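Local coordinates for citrate synthase (Metallosphaera sedula, PDB 6ABX), which probably catalyses the condensation of oxaloacetate with acetyl-CoA and water to give citrate and CoA, an entry step of the tricarboxylic acid cycle, at residues I123-S128 / Q137-P142; T133-E138 / Y154-E159; E150-M155 / R167-S172; N271-N276 / F314-F319. One frame throughout, in Å; residues are numbered along the deposited sequence.

Contact 1 of 4, residues I123-S128 / Q137-P142; sequences IPTIIS and QEFVEP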
loop_
_atom_site.group_PDB
_atom_site.type_symbol
_atom_site.label_atom_id
_atom_site.label_comp_id
_atom_site.label_asym_id
_atom_site.label_seq_id
_atom_site.Cartn_x
_atom_site.Cartn_y
_atom_site.Cartn_z
ATOM N N ILE A 123 15.743 7.252 3.357
ATOM C CA ILE A 123 15.093 7.727 2.153
ATOM C C ILE A 123 15.909 8.827 1.476
ATOM O O ILE A 123 16.023 8.821 0.237
ATOM C CB ILE A 123 13.613 8.059 2.415
ATOM C CG1 ILE A 123 12.866 6.725 2.548
ATOM C CG2 ILE A 123 13.079 8.930 1.306
ATOM C CD1 ILE A 123 11.494 6.784 3.181
ATOM N N PRO A 124 16.413 9.852 2.187
ATOM C CA PRO A 124 17.229 10.881 1.530
ATOM C C PRO A 124 18.449 10.307 0.823
ATOM O O PRO A 124 18.859 10.851 -0.233
ATOM C CB PRO A 124 17.648 11.868 2.630
ATOM C CG PRO A 124 16.532 11.653 3.685
ATOM C CD PRO A 124 16.164 10.194 3.599
ATOM N N THR A 125 19.029 9.245 1.357
ATOM C CA THR A 125 20.177 8.638 0.712
ATOM C C THR A 125 19.791 8.099 -0.671
ATOM O O THR A 125 20.480 8.271 -1.649
ATOM C CB THR A 125 20.768 7.538 1.586
ATOM O OG1 THR A 125 20.908 8.090 2.905
ATOM C CG2 THR A 125 22.067 6.981 1.038
ATOM N N ILE A 126 18.628 7.467 -0.726
ATOM C CA ILE A 126 18.093 6.896 -1.993
ATOM C C ILE A 126 17.786 8.027 -2.968
ATOM O O ILE A 126 18.157 7.986 -4.159
ATOM C CB ILE A 126 16.842 6.043 -1.702
ATOM C CG1 ILE A 126 17.210 4.785 -0.903
ATOM C CG2 ILE A 126 16.080 5.707 -2.968
ATOM C CD1 ILE A 126 16.065 4.074 -0.255
ATOM N N ILE A 127 17.095 9.074 -2.492
ATOM C CA ILE A 127 16.710 10.158 -3.359
ATOM C C ILE A 127 17.961 10.809 -3.968
ATOM O O ILE A 127 18.001 11.128 -5.162
ATOM C CB ILE A 127 15.877 11.204 -2.602
ATOM C CG1 ILE A 127 14.529 10.592 -2.206
ATOM C CG2 ILE A 127 15.684 12.458 -3.444
ATOM C CD1 ILE A 127 13.716 11.490 -1.307
ATOM N N SER A 128 18.939 11.059 -3.105
ATOM C CA SER A 128 20.198 11.715 -3.501
ATOM C C SER A 128 20.944 10.877 -4.572
ATOM O O SER A 128 21.424 11.447 -5.570
ATOM C CB SER A 128 21.029 12.015 -2.272
ATOM O OG SER A 128 20.359 12.924 -1.411
ATOM N N GLN A 137 26.869 11.868 -11.866
ATOM C CA GLN A 137 27.695 12.201 -10.728
ATOM C C GLN A 137 27.771 11.000 -9.796
ATOM O O GLN A 137 26.894 10.137 -9.801
ATOM C CB GLN A 137 27.108 13.380 -9.948
ATOM C CG GLN A 137 27.032 14.662 -10.753
ATOM C CD GLN A 137 26.181 15.696 -10.060
ATOM O OE1 GLN A 137 25.185 15.388 -9.411
ATOM N NE2 GLN A 137 26.615 16.920 -10.173
ATOM N N GLU A 138 28.855 10.935 -9.055
ATOM C CA GLU A 138 29.126 9.852 -8.161
ATOM C C GLU A 138 28.286 9.980 -6.890
ATOM O O GLU A 138 28.035 11.103 -6.352
ATOM C CB GLU A 138 30.605 9.827 -7.784
ATOM C CG GLU A 138 31.037 8.543 -7.131
ATOM C CD GLU A 138 32.524 8.459 -6.861
ATOM O OE1 GLU A 138 33.209 9.497 -6.950
ATOM O OE2 GLU A 138 32.959 7.356 -6.516
ATOM N N PHE A 139 27.884 8.817 -6.402
ATOM C CA PHE A 139 27.228 8.692 -5.111
ATOM C C PHE A 139 28.057 9.451 -4.074
ATOM O O PHE A 139 29.296 9.251 -3.944
ATOM C CB PHE A 139 27.093 7.196 -4.857
ATOM C CG PHE A 139 26.372 6.755 -3.610
ATOM C CD1 PHE A 139 25.482 7.583 -2.945
ATOM C CD2 PHE A 139 26.473 5.409 -3.242
ATOM C CE1 PHE A 139 24.815 7.103 -1.820
ATOM C CE2 PHE A 139 25.760 4.921 -2.153
ATOM C CZ PHE A 139 24.959 5.788 -1.435
ATOM N N VAL A 140 27.400 10.336 -3.316
ATOM C CA VAL A 140 27.951 10.967 -2.164
ATOM C C VAL A 140 27.375 10.272 -0.927
ATOM O O VAL A 140 26.199 10.378 -0.639
ATOM C CB VAL A 140 27.674 12.472 -2.115
ATOM C CG1 VAL A 140 28.194 13.120 -0.840
ATOM C CG2 VAL A 140 28.199 13.186 -3.365
ATOM N N GLU A 141 28.227 9.564 -0.203
ATOM C CA GLU A 141 27.708 8.774 0.923
ATOM C C GLU A 141 27.310 9.733 2.022
ATOM O O GLU A 141 27.898 10.794 2.233
ATOM C CB GLU A 141 28.736 7.756 1.412
ATOM C CG GLU A 141 28.860 6.568 0.476
ATOM C CD GLU A 141 29.874 5.519 0.921
ATOM O OE1 GLU A 141 29.818 5.101 2.096
ATOM O OE2 GLU A 141 30.710 5.130 0.094
ATOM N N PRO A 142 26.330 9.328 2.862
ATOM C CA PRO A 142 25.948 10.175 3.979
ATOM C C PRO A 142 27.092 10.431 4.950
ATOM O O PRO A 142 27.936 9.543 5.170
ATOM C CB PRO A 142 24.837 9.414 4.734
ATOM C CG PRO A 142 24.691 8.096 4.028
ATOM C CD PRO A 142 25.554 8.108 2.775
#
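Thr-125 on helix 112-134 meets Phe-139 and Pro-142 of the loop that follows the same helix. Its CB projects from the helix toward that loop and divides there into two branches of different chemistry. CG2 lies anti to the backbone N (chi1 -49°, measured to OG1) and is the apolar branch. It touches the rim of the Phe-139 ring in the ring plane, 4.0 Å from both CE1 and CZ, so the methyl faces two edge carbons equally instead of lying over a face. The same methyl also brushes Pro-142, with CG2 4.1 Å from Pro-142 CD. OG1, held beside the backbone N, passes 3.9 Å from Pro-142 CG, which is only a van der Waals approach; the hydrogen bond of this hydroxyl is with the carbonyl oxygen of Arg-72. The side chains of Thr-125 and Pro-142 cross at about a right angle. Phe-139 reaches the helix because its CG is anti to the backbone N (chi1 -177°), and it also packs on Leu-129, one helical turn further on.

The helix is kinked at Pro-124, which has no N-H to give to the preceding turn. Its carbonyl oxygen accepts two hydrogen bonds: Ser-128 N at 2.9 Å and Ser-128 OG at 2.8 Å approach Pro-124 O from opposite faces of its plane. Threonine suits its site by serving two environments. Its hydroxyl is satisfied elsewhere, and no hydrogen bond crosses from helix to loop, which meet by van der Waals contact.

Contact 2 of 4, residues T133-E138 / Y154-E159; sequences TRRNQE and YMIRGE
One water joins Arg-135, Gln-137 and Ile-156, using three hydrogen bonds to bridge groups that scarcely touch directly. It accepts from Arg-135 NH1 at 2.9 Å, at the edge of the guanidinium and in its plane. It donates to Gln-137 OE1 at 2.7 Å and to Ile-156 O at 2.6 Å. Its two O-H groups thus span Gln-137 OE1 and Ile-156 O, 4.2 Å apart. Arg-135 suits this place because its long chain, extended from CG to NE, spans from the helix end to the water and to the end of helix 310-316; NH1 also bonds Gly-318 O, and NH2 forms a salt bridge with Asp-320. The one direct touch of side chains is a loose van der Waals approach of Ile-156 CG2 to Arg-135 NH1, 4.2 Å away at the edge of the guanidinium. Ile-156 O also accepts from Arg-132 NH1.

Both segments are leaving a helix here. Asn-136, at positive phi, is the C-prime residue of a Schellman motif that closes helix 112-134, and Gly-158 takes positive phi just beyond helix 148-157. The water therefore lies between two helix C-termini, with the side chain of Ile-156 turned to Ser-128 and Gln-131 of helix 112-134.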
loop_
_atom_site.group_PDB
_atom_site.type_symbol
_atom_site.label_atom_id
_atom_site.label_comp_id
_atom_site.label_asym_id
_atom_site.label_seq_id
_atom_site.Cartn_x
_atom_site.Cartn_y
_atom_site.Cartn_z
ATOM N N THR A 133 22.897 10.144 -9.895
ATOM C CA THR A 133 23.036 9.182 -11.033
ATOM C C THR A 133 22.512 9.835 -12.318
ATOM O O THR A 133 23.117 9.728 -13.400
ATOM C CB THR A 133 22.360 7.850 -10.714
ATOM O OG1 THR A 133 22.965 7.253 -9.570
ATOM C CG2 THR A 133 22.435 6.906 -11.886
ATOM N N ARG A 134 21.382 10.534 -12.221
ATOM C CA ARG A 134 20.782 11.147 -13.387
ATOM C C ARG A 134 21.734 12.174 -14.009
ATOM O O ARG A 134 21.698 12.401 -15.230
ATOM C CB ARG A 134 19.455 11.818 -13.057
ATOM C CG ARG A 134 18.357 10.805 -12.871
ATOM C CD ARG A 134 17.190 11.594 -12.425
ATOM N NE ARG A 134 15.966 10.904 -12.500
ATOM C CZ ARG A 134 14.815 11.566 -12.379
ATOM N NH1 ARG A 134 14.822 12.843 -11.993
ATOM N NH2 ARG A 134 13.691 10.947 -12.638
ATOM N N ARG A 135 22.497 12.856 -13.155
ATOM C CA ARG A 135 23.460 13.892 -13.581
ATOM C C ARG A 135 24.842 13.333 -13.889
ATOM O O ARG A 135 25.820 14.115 -13.967
ATOM C CB ARG A 135 23.546 14.927 -12.461
ATOM C CG ARG A 135 22.251 15.726 -12.354
ATOM C CD ARG A 135 22.196 16.695 -11.197
ATOM N NE ARG A 135 20.979 17.515 -11.266
ATOM C CZ ARG A 135 20.509 18.258 -10.255
ATOM N NH1 ARG A 135 21.098 18.208 -9.060
ATOM N NH2 ARG A 135 19.363 18.923 -10.417
ATOM N N ASN A 136 24.976 12.006 -13.965
ATOM C CA ASN A 136 26.284 11.354 -14.181
ATOM C C ASN A 136 27.314 11.735 -13.119
ATOM O O ASN A 136 28.518 11.915 -13.429
ATOM C CB ASN A 136 26.852 11.716 -15.577
ATOM C CG ASN A 136 26.001 11.223 -16.727
ATOM O OD1 ASN A 136 25.258 10.263 -16.579
ATOM N ND2 ASN A 136 26.095 11.875 -17.884
ATOM N N GLN A 137 26.869 11.868 -11.866
ATOM C CA GLN A 137 27.695 12.201 -10.728
ATOM C C GLN A 137 27.771 11.000 -9.796
ATOM O O GLN A 137 26.894 10.137 -9.801
ATOM C CB GLN A 137 27.108 13.380 -9.948
ATOM C CG GLN A 137 27.032 14.662 -10.753
ATOM C CD GLN A 137 26.181 15.696 -10.060
ATOM O OE1 GLN A 137 25.185 15.388 -9.411
ATOM N NE2 GLN A 137 26.615 16.920 -10.173
ATOM N N GLU A 138 28.855 10.935 -9.055
ATOM C CA GLU A 138 29.126 9.852 -8.161
ATOM C C GLU A 138 28.286 9.980 -6.890
ATOM O O GLU A 138 28.035 11.103 -6.352
ATOM C CB GLU A 138 30.605 9.827 -7.784
ATOM C CG GLU A 138 31.037 8.543 -7.131
ATOM C CD GLU A 138 32.524 8.459 -6.861
ATOM O OE1 GLU A 138 33.209 9.497 -6.950
ATOM O OE2 GLU A 138 32.959 7.356 -6.516
ATOM N N TYR A 154 24.158 18.072 1.213
ATOM C CA TYR A 154 25.533 17.584 0.984
ATOM C C TYR A 154 25.527 16.405 0.000
ATOM O O TYR A 154 26.301 16.353 -0.938
ATOM C CB TYR A 154 26.173 17.186 2.315
ATOM C CG TYR A 154 27.416 16.359 2.179
ATOM C CD1 TYR A 154 28.579 16.927 1.684
ATOM C CD2 TYR A 154 27.417 15.009 2.446
ATOM C CE1 TYR A 154 29.711 16.146 1.483
ATOM C CE2 TYR A 154 28.551 14.223 2.284
ATOM C CZ TYR A 154 29.712 14.811 1.821
ATOM O OH TYR A 154 30.842 14.049 1.621
ATOM N N MET A 155 24.577 15.493 0.140
ATOM C CA MET A 155 24.532 14.319 -0.696
ATOM C C MET A 155 24.124 14.675 -2.135
ATOM O O MET A 155 24.384 13.898 -3.036
ATOM C CB MET A 155 23.599 13.259 -0.128
ATOM C CG MET A 155 24.134 12.607 1.170
ATOM S SD MET A 155 23.147 11.200 1.690
ATOM C CE MET A 155 21.548 12.017 1.835
ATOM N N ILE A 156 23.350 15.749 -2.333
ATOM C CA ILE A 156 22.999 16.218 -3.694
ATOM C C ILE A 156 24.148 16.985 -4.339
ATOM O O ILE A 156 24.391 16.864 -5.565
ATOM C CB ILE A 156 21.732 17.114 -3.594
ATOM C CG1 ILE A 156 20.539 16.358 -3.029
ATOM C CG2 ILE A 156 21.396 17.728 -4.936
ATOM C CD1 ILE A 156 20.001 15.405 -4.031
ATOM N N ARG A 157 24.741 17.913 -3.571
ATOM C CA ARG A 157 25.698 18.872 -4.128
ATOM C C ARG A 157 27.114 18.321 -4.092
ATOM O O ARG A 157 27.955 18.722 -4.912
ATOM C CB ARG A 157 25.603 20.195 -3.357
ATOM C CG ARG A 157 24.390 21.028 -3.770
ATOM C CD ARG A 157 23.428 21.274 -2.662
ATOM N NE ARG A 157 22.561 22.429 -2.891
ATOM C CZ ARG A 157 22.498 23.438 -2.078
ATOM N NH1 ARG A 157 23.500 23.677 -1.246
ATOM N NH2 ARG A 157 21.402 24.162 -2.066
ATOM N N GLY A 158 27.415 17.472 -3.117
ATOM C CA GLY A 158 28.779 16.953 -2.912
ATOM C C GLY A 158 29.666 17.932 -2.181
ATOM O O GLY A 158 30.869 17.723 -2.086
ATOM N N GLU A 159 29.082 19.001 -1.650
ATOM C CA GLU A 159 29.764 19.907 -0.739
ATOM C C GLU A 159 28.757 20.416 0.286
ATOM O O GLU A 159 27.543 20.411 0.039
ATOM C CB GLU A 159 30.478 21.037 -1.484
ATOM C CG GLU A 159 29.606 21.965 -2.275
ATOM C CD GLU A 159 30.388 23.153 -2.846
ATOM O OE1 GLU A 159 30.078 23.580 -3.978
ATOM O OE2 GLU A 159 31.318 23.658 -2.160
HETATM O O HOH W 1 23.450 16.827 -8.000
#

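Contact 3 of 4, residues E150-M155 / R167-S172; sequences ENFLYM and RVLDVS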
loop_
_atom_site.group_PDB
_atom_site.type_symbol
_atom_site.label_atom_id
_atom_site.label_comp_id
_atom_site.label_asym_id
_atom_site.label_seq_id
_atom_site.Cartn_x
_atom_site.Cartn_y
_atom_site.Cartn_z
ATOM N N GLU A 150 21.193 19.299 6.521
ATOM C CA GLU A 150 22.543 19.647 6.005
ATOM C C GLU A 150 23.088 18.466 5.171
ATOM O O GLU A 150 23.638 18.624 4.064
ATOM C CB GLU A 150 23.509 20.020 7.132
ATOM C CG GLU A 150 24.816 20.489 6.508
ATOM C CD GLU A 150 25.887 21.127 7.369
ATOM O OE1 GLU A 150 25.703 21.142 8.632
ATOM O OE2 GLU A 150 26.906 21.597 6.752
ATOM N N ASN A 151 22.938 17.253 5.704
ATOM C CA ASN A 151 23.405 16.071 5.030
ATOM C C ASN A 151 22.670 15.855 3.697
ATOM O O ASN A 151 23.273 15.365 2.715
ATOM C CB ASN A 151 23.236 14.812 5.880
ATOM C CG ASN A 151 23.749 13.588 5.172
ATOM O OD1 ASN A 151 24.968 13.483 4.953
ATOM N ND2 ASN A 151 22.870 12.653 4.872
ATOM N N PHE A 152 21.359 16.120 3.664
ATOM C CA PHE A 152 20.573 15.889 2.471
ATOM C C PHE A 152 21.122 16.769 1.320
ATOM O O PHE A 152 21.366 16.287 0.199
ATOM C CB PHE A 152 19.092 16.202 2.753
ATOM C CG PHE A 152 18.085 15.553 1.834
ATOM C CD1 PHE A 152 18.441 14.962 0.634
ATOM C CD2 PHE A 152 16.750 15.532 2.188
ATOM C CE1 PHE A 152 17.502 14.358 -0.180
ATOM C CE2 PHE A 152 15.810 14.957 1.348
ATOM C CZ PHE A 152 16.189 14.320 0.203
ATOM N N LEU A 153 21.403 18.019 1.625
ATOM C CA LEU A 153 21.961 18.932 0.612
ATOM C C LEU A 153 23.391 18.540 0.239
ATOM O O LEU A 153 23.773 18.588 -0.915
ATOM C CB LEU A 153 21.901 20.374 1.099
ATOM C CG LEU A 153 20.491 20.962 1.206
ATOM C CD1 LEU A 153 20.546 22.349 1.804
ATOM C CD2 LEU A 153 19.801 20.969 -0.133
ATOM N N TYR A 154 24.158 18.072 1.213
ATOM C CA TYR A 154 25.533 17.584 0.984
ATOM C C TYR A 154 25.527 16.405 0.000
ATOM O O TYR A 154 26.301 16.353 -0.938
ATOM C CB TYR A 154 26.173 17.186 2.315
ATOM C CG TYR A 154 27.416 16.359 2.179
ATOM C CD1 TYR A 154 28.579 16.927 1.684
ATOM C CD2 TYR A 154 27.417 15.009 2.446
ATOM C CE1 TYR A 154 29.711 16.146 1.483
ATOM C CE2 TYR A 154 28.551 14.223 2.284
ATOM C CZ TYR A 154 29.712 14.811 1.821
ATOM O OH TYR A 154 30.842 14.049 1.621
ATOM N N MET A 155 24.577 15.493 0.140
ATOM C CA MET A 155 24.532 14.319 -0.696
ATOM C C MET A 155 24.124 14.675 -2.135
ATOM O O MET A 155 24.384 13.898 -3.036
ATOM C CB MET A 155 23.599 13.259 -0.128
ATOM C CG MET A 155 24.134 12.607 1.170
ATOM S SD MET A 155 23.147 11.200 1.690
ATOM C CE MET A 155 21.548 12.017 1.835
ATOM N N ARG A 167 18.589 25.751 6.506
ATOM C CA ARG A 167 17.434 26.131 7.256
ATOM C C ARG A 167 16.161 26.060 6.410
ATOM O O ARG A 167 15.107 25.584 6.875
ATOM C CB ARG A 167 17.589 27.569 7.758
ATOM C CG ARG A 167 16.440 28.025 8.629
ATOM C CD ARG A 167 16.561 27.361 9.972
ATOM N NE ARG A 167 15.568 27.845 10.912
ATOM C CZ ARG A 167 15.727 28.911 11.698
ATOM N NH1 ARG A 167 16.775 29.715 11.550
ATOM N NH2 ARG A 167 14.843 29.141 12.658
ATOM N N VAL A 168 16.227 26.547 5.171
ATOM C CA VAL A 168 15.059 26.519 4.259
ATOM C C VAL A 168 14.630 25.076 3.990
ATOM O O VAL A 168 13.440 24.765 4.070
ATOM C CB VAL A 168 15.302 27.308 2.953
ATOM C CG1 VAL A 168 14.072 27.206 2.077
ATOM C CG2 VAL A 168 15.622 28.776 3.258
ATOM N N LEU A 169 15.586 24.183 3.755
ATOM C CA LEU A 169 15.228 22.762 3.529
ATOM C C LEU A 169 14.592 22.182 4.800
ATOM O O LEU A 169 13.557 21.454 4.748
ATOM C CB LEU A 169 16.434 21.912 3.141
ATOM C CG LEU A 169 16.091 20.441 2.945
ATOM C CD1 LEU A 169 15.006 20.242 1.930
ATOM C CD2 LEU A 169 17.328 19.649 2.539
ATOM N N ASP A 170 15.179 22.496 5.970
ATOM C CA ASP A 170 14.718 21.975 7.224
ATOM C C ASP A 170 13.241 22.367 7.457
ATOM O O ASP A 170 12.387 21.558 7.786
ATOM C CB ASP A 170 15.627 22.501 8.324
ATOM C CG ASP A 170 15.627 21.593 9.513
ATOM O OD1 ASP A 170 16.125 20.416 9.370
ATOM O OD2 ASP A 170 15.088 22.045 10.505
ATOM N N VAL A 171 12.918 23.638 7.295
ATOM C CA VAL A 171 11.545 24.083 7.425
ATOM C C VAL A 171 10.634 23.430 6.375
ATOM O O VAL A 171 9.526 22.917 6.748
ATOM C CB VAL A 171 11.457 25.613 7.350
ATOM C CG1 VAL A 171 10.000 26.096 7.286
ATOM C CG2 VAL A 171 12.181 26.259 8.510
ATOM N N SER A 172 11.045 23.412 5.089
ATOM C CA SER A 172 10.248 22.804 4.095
ATOM C C SER A 172 9.919 21.329 4.391
ATOM O O SER A 172 8.753 20.918 4.202
ATOM C CB SER A 172 10.891 22.953 2.733
ATOM O OG SER A 172 11.255 24.294 2.538
#
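Leu-169 packs against Phe-152 and Leu-153 where two consecutive helices of the largely alpha-helical citrate synthase fold, 148-157 and 163-174, come together. One methyl does the touching. Leu-169 CD2 meets Leu-153 CG at 3.7 Å and Leu-153 CD2 at 3.9 Å, the two leucines reaching toward each other tip to tip. The same CD2 lies 3.9 Å from Phe-152 CB, so it rests against the root of the phenylalanine as well, the two side chains crossing at about a right angle. Having CG anti to the backbone N (chi1 178°) sends Leu-169 outward to the facing helix, whose backbone stays 8.3 Å away between the CA atoms of Leu-153 and Leu-169. Leucine suits that gap, since its fork divides the work: CD2 serves Phe-152 and Leu-153, and CD1 turns to Phe-314 and Met-317.

In the next shell, Phe-152 is steadied by an edge-to-face meeting with Phe-319 and by Pro-124 and Ser-128 of helix 112-134. Asp-170 tethers helix 163-174 through OD1 to Ser-149 OG and through OD2 to Phe-43 N. The side chain of Arg-332, which binds oxaloacetate, is about 12 Å from that of Phe-152. On the next turn Ser-172 folds back, its OG donating to Val-168 O at 2.7 Å from above the carbonyl plane, beside the regular helical bond from Ser-172 N.

Contact 4 of 4, residues N271-N276 / F314-F319; sequences NQLSKN and FYAMGF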
loop_
_atom_site.group_PDB
_atom_site.type_symbol
_atom_site.label_atom_id
_atom_site.label_comp_id
_atom_site.label_asym_id
_atom_site.label_seq_id
_atom_site.Cartn_x
_atom_site.Cartn_y
_atom_site.Cartn_z
ATOM N N ASN A 271 12.141 33.809 0.966
ATOM C CA ASN A 271 12.892 35.087 0.905
ATOM C C ASN A 271 14.360 34.920 1.299
ATOM O O ASN A 271 15.207 35.584 0.701
ATOM C CB ASN A 271 12.243 36.158 1.759
ATOM C CG ASN A 271 11.034 36.707 1.047
ATOM O OD1 ASN A 271 11.190 37.375 0.030
ATOM N ND2 ASN A 271 9.850 36.453 1.566
ATOM N N GLN A 272 14.645 34.013 2.246
ATOM C CA GLN A 272 15.983 33.781 2.785
ATOM C C GLN A 272 16.876 32.996 1.819
ATOM O O GLN A 272 18.055 32.884 2.074
ATOM C CB GLN A 272 15.891 33.083 4.154
ATOM C CG GLN A 272 15.010 33.886 5.106
ATOM C CD GLN A 272 14.971 33.415 6.540
ATOM O OE1 GLN A 272 15.666 32.476 6.932
ATOM N NE2 GLN A 272 14.142 34.088 7.330
ATOM N N LEU A 273 16.323 32.401 0.754
ATOM C CA LEU A 273 17.163 31.769 -0.292
ATOM C C LEU A 273 17.957 32.859 -1.017
ATOM O O LEU A 273 17.401 33.898 -1.353
ATOM C CB LEU A 273 16.299 31.026 -1.321
ATOM C CG LEU A 273 15.679 29.727 -0.840
ATOM C CD1 LEU A 273 14.684 29.204 -1.849
ATOM C CD2 LEU A 273 16.742 28.685 -0.537
ATOM N N SER A 274 19.242 32.586 -1.268
ATOM C CA SER A 274 19.972 33.253 -2.314
ATOM C C SER A 274 19.476 32.655 -3.624
ATOM O O SER A 274 19.295 31.439 -3.705
ATOM C CB SER A 274 21.452 33.064 -2.164
ATOM O OG SER A 274 21.808 31.743 -2.560
ATOM N N LYS A 275 19.228 33.502 -4.626
ATOM C CA LYS A 275 18.642 33.019 -5.830
ATOM C C LYS A 275 19.508 33.441 -7.008
ATOM O O LYS A 275 19.897 34.575 -7.097
ATOM C CB LYS A 275 17.204 33.543 -5.896
ATOM C CG LYS A 275 16.353 33.250 -4.668
ATOM C CD LYS A 275 14.977 33.884 -4.861
ATOM C CE LYS A 275 14.021 33.767 -3.694
ATOM N NZ LYS A 275 14.512 34.466 -2.478
ATOM N N ASN A 276 19.785 32.505 -7.905
ATOM C CA ASN A 276 20.319 32.868 -9.192
ATOM C C ASN A 276 19.190 33.576 -9.964
ATOM O O ASN A 276 18.042 33.723 -9.476
ATOM C CB ASN A 276 20.949 31.656 -9.889
ATOM C CG ASN A 276 19.932 30.603 -10.272
ATOM O OD1 ASN A 276 18.754 30.920 -10.414
ATOM N ND2 ASN A 276 20.369 29.362 -10.440
ATOM N N PHE A 314 12.086 23.420 -3.528
ATOM C CA PHE A 314 12.951 22.231 -3.689
ATOM C C PHE A 314 13.800 22.355 -4.961
ATOM O O PHE A 314 14.969 21.993 -4.980
ATOM C CB PHE A 314 12.102 20.968 -3.668
ATOM C CG PHE A 314 11.603 20.650 -2.284
ATOM C CD1 PHE A 314 12.480 20.483 -1.236
ATOM C CD2 PHE A 314 10.256 20.470 -2.043
ATOM C CE1 PHE A 314 12.021 20.198 0.044
ATOM C CE2 PHE A 314 9.806 20.181 -0.754
ATOM C CZ PHE A 314 10.686 20.103 0.287
ATOM N N TYR A 315 13.222 22.908 -6.039
ATOM C CA TYR A 315 13.973 23.175 -7.256
ATOM C C TYR A 315 15.119 24.158 -6.982
ATOM O O TYR A 315 16.242 23.961 -7.500
ATOM C CB TYR A 315 13.024 23.674 -8.355
ATOM C CG TYR A 315 13.702 24.039 -9.652
ATOM C CD1 TYR A 315 14.251 23.051 -10.451
ATOM C CD2 TYR A 315 13.754 25.337 -10.111
ATOM C CE1 TYR A 315 14.879 23.351 -11.649
ATOM C CE2 TYR A 315 14.393 25.664 -11.309
ATOM C CZ TYR A 315 14.952 24.665 -12.077
ATOM O OH TYR A 315 15.554 24.919 -13.281
ATOM N N ALA A 316 14.853 25.196 -6.199
ATOM C CA ALA A 316 15.807 26.242 -5.856
ATOM C C ALA A 316 17.005 25.632 -5.115
ATOM O O ALA A 316 18.119 26.105 -5.217
ATOM C CB ALA A 316 15.149 27.328 -5.047
ATOM N N MET A 317 16.772 24.546 -4.395
ATOM C CA MET A 317 17.838 23.951 -3.660
ATOM C C MET A 317 18.602 22.867 -4.413
ATOM O O MET A 317 19.609 22.395 -3.880
ATOM C CB MET A 317 17.250 23.465 -2.352
ATOM C CG MET A 317 17.071 24.719 -1.541
ATOM S SD MET A 317 16.694 24.406 0.120
ATOM C CE MET A 317 15.371 23.232 -0.153
ATOM N N GLY A 318 18.207 22.568 -5.655
ATOM C CA GLY A 318 18.959 21.726 -6.541
ATOM C C GLY A 318 18.362 20.386 -6.832
ATOM O O GLY A 318 19.047 19.520 -7.420
ATOM N N PHE A 319 17.084 20.132 -6.447
ATOM C CA PHE A 319 16.435 18.898 -6.828
ATOM C C PHE A 319 15.693 19.017 -8.162
ATOM O O PHE A 319 15.014 20.020 -8.345
ATOM C CB PHE A 319 15.421 18.536 -5.736
ATOM C CG PHE A 319 16.034 18.241 -4.389
ATOM C CD1 PHE A 319 16.512 16.972 -4.133
ATOM C CD2 PHE A 319 16.120 19.200 -3.402
ATOM C CE1 PHE A 319 17.054 16.674 -2.899
ATOM C CE2 PHE A 319 16.640 18.895 -2.151
ATOM C CZ PHE A 319 17.111 17.633 -1.920
#
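The loop between helices 261-270 and 277-297 lays Leu-273 against the end of helix 310-316, at Ala-316 and the adjoining Met-317. Each methyl of the leucine has its own partner. CD1 comes within 3.7 Å of Ala-316 CB, and CD2 lies 4.1 Å from Met-317 CG. The chain is extended at chi2 (171°), with CD1 anti to CA, which carries that methyl forward onto the alanine. A small residue suits this spot, because Ala-316 CB lets the loop approach closely and also packs on Ile-279. Met-317 passes Leu-273 at about a right angle, and its flexible, bent end turns on to Leu-169 of helix 163-174.

Ala-316 and Met-317 lie within the Schellman motif that closes the helix. Phe-319 N bonds Phe-314 O at 3.2 Å and Gly-318 N bonds Tyr-315 O at 3.0 Å, with Gly-318 at phi 110°. Glycine suits this position: with no CB, nothing presses on the carbonyl oxygen of Met-317. That carbonyl oxygen, in turn, accepts from Arg-157 NH2.

The loop is held from within as well. Lys-275 NZ donates to Leu-273 O at 3.2 Å, tilted from the carbonyl plane, and also to Ala-270 O at the end of helix 261-270, while the ammonium makes a cation-pi contact with Phe-283. Lysine fits here because a long chain can double back to serve backbone oxygens. Asn-276 is the N-cap of helix 277-297, its OD1 accepting from Ile-279 N.

Overall arrangement
Contacts 1, 2 and 3 overlap or follow in turn along the chain, and contact 4 closes much later, on helix 310-316. Contacts 1 and 2 share helix 112-134 and lie about 7 Å apart between centres; contacts 2 and 3 share helix 148-157, at about 14 Å. Contact 4 is about 11 Å from contact 3 and about 17 Å from contact 2, where two arginines reach backbone oxygens at its end and Ile-156 packs on Phe-319. Thus the end of helix 310-316 joins both neighbours, apolar toward contact 3 and largely polar toward contact 2. Contacts 1 to 3 tie chain neighbours, helices 112-134, 148-157 and 163-174 and the loop between the first two; contact 4 brings in a distant helix end.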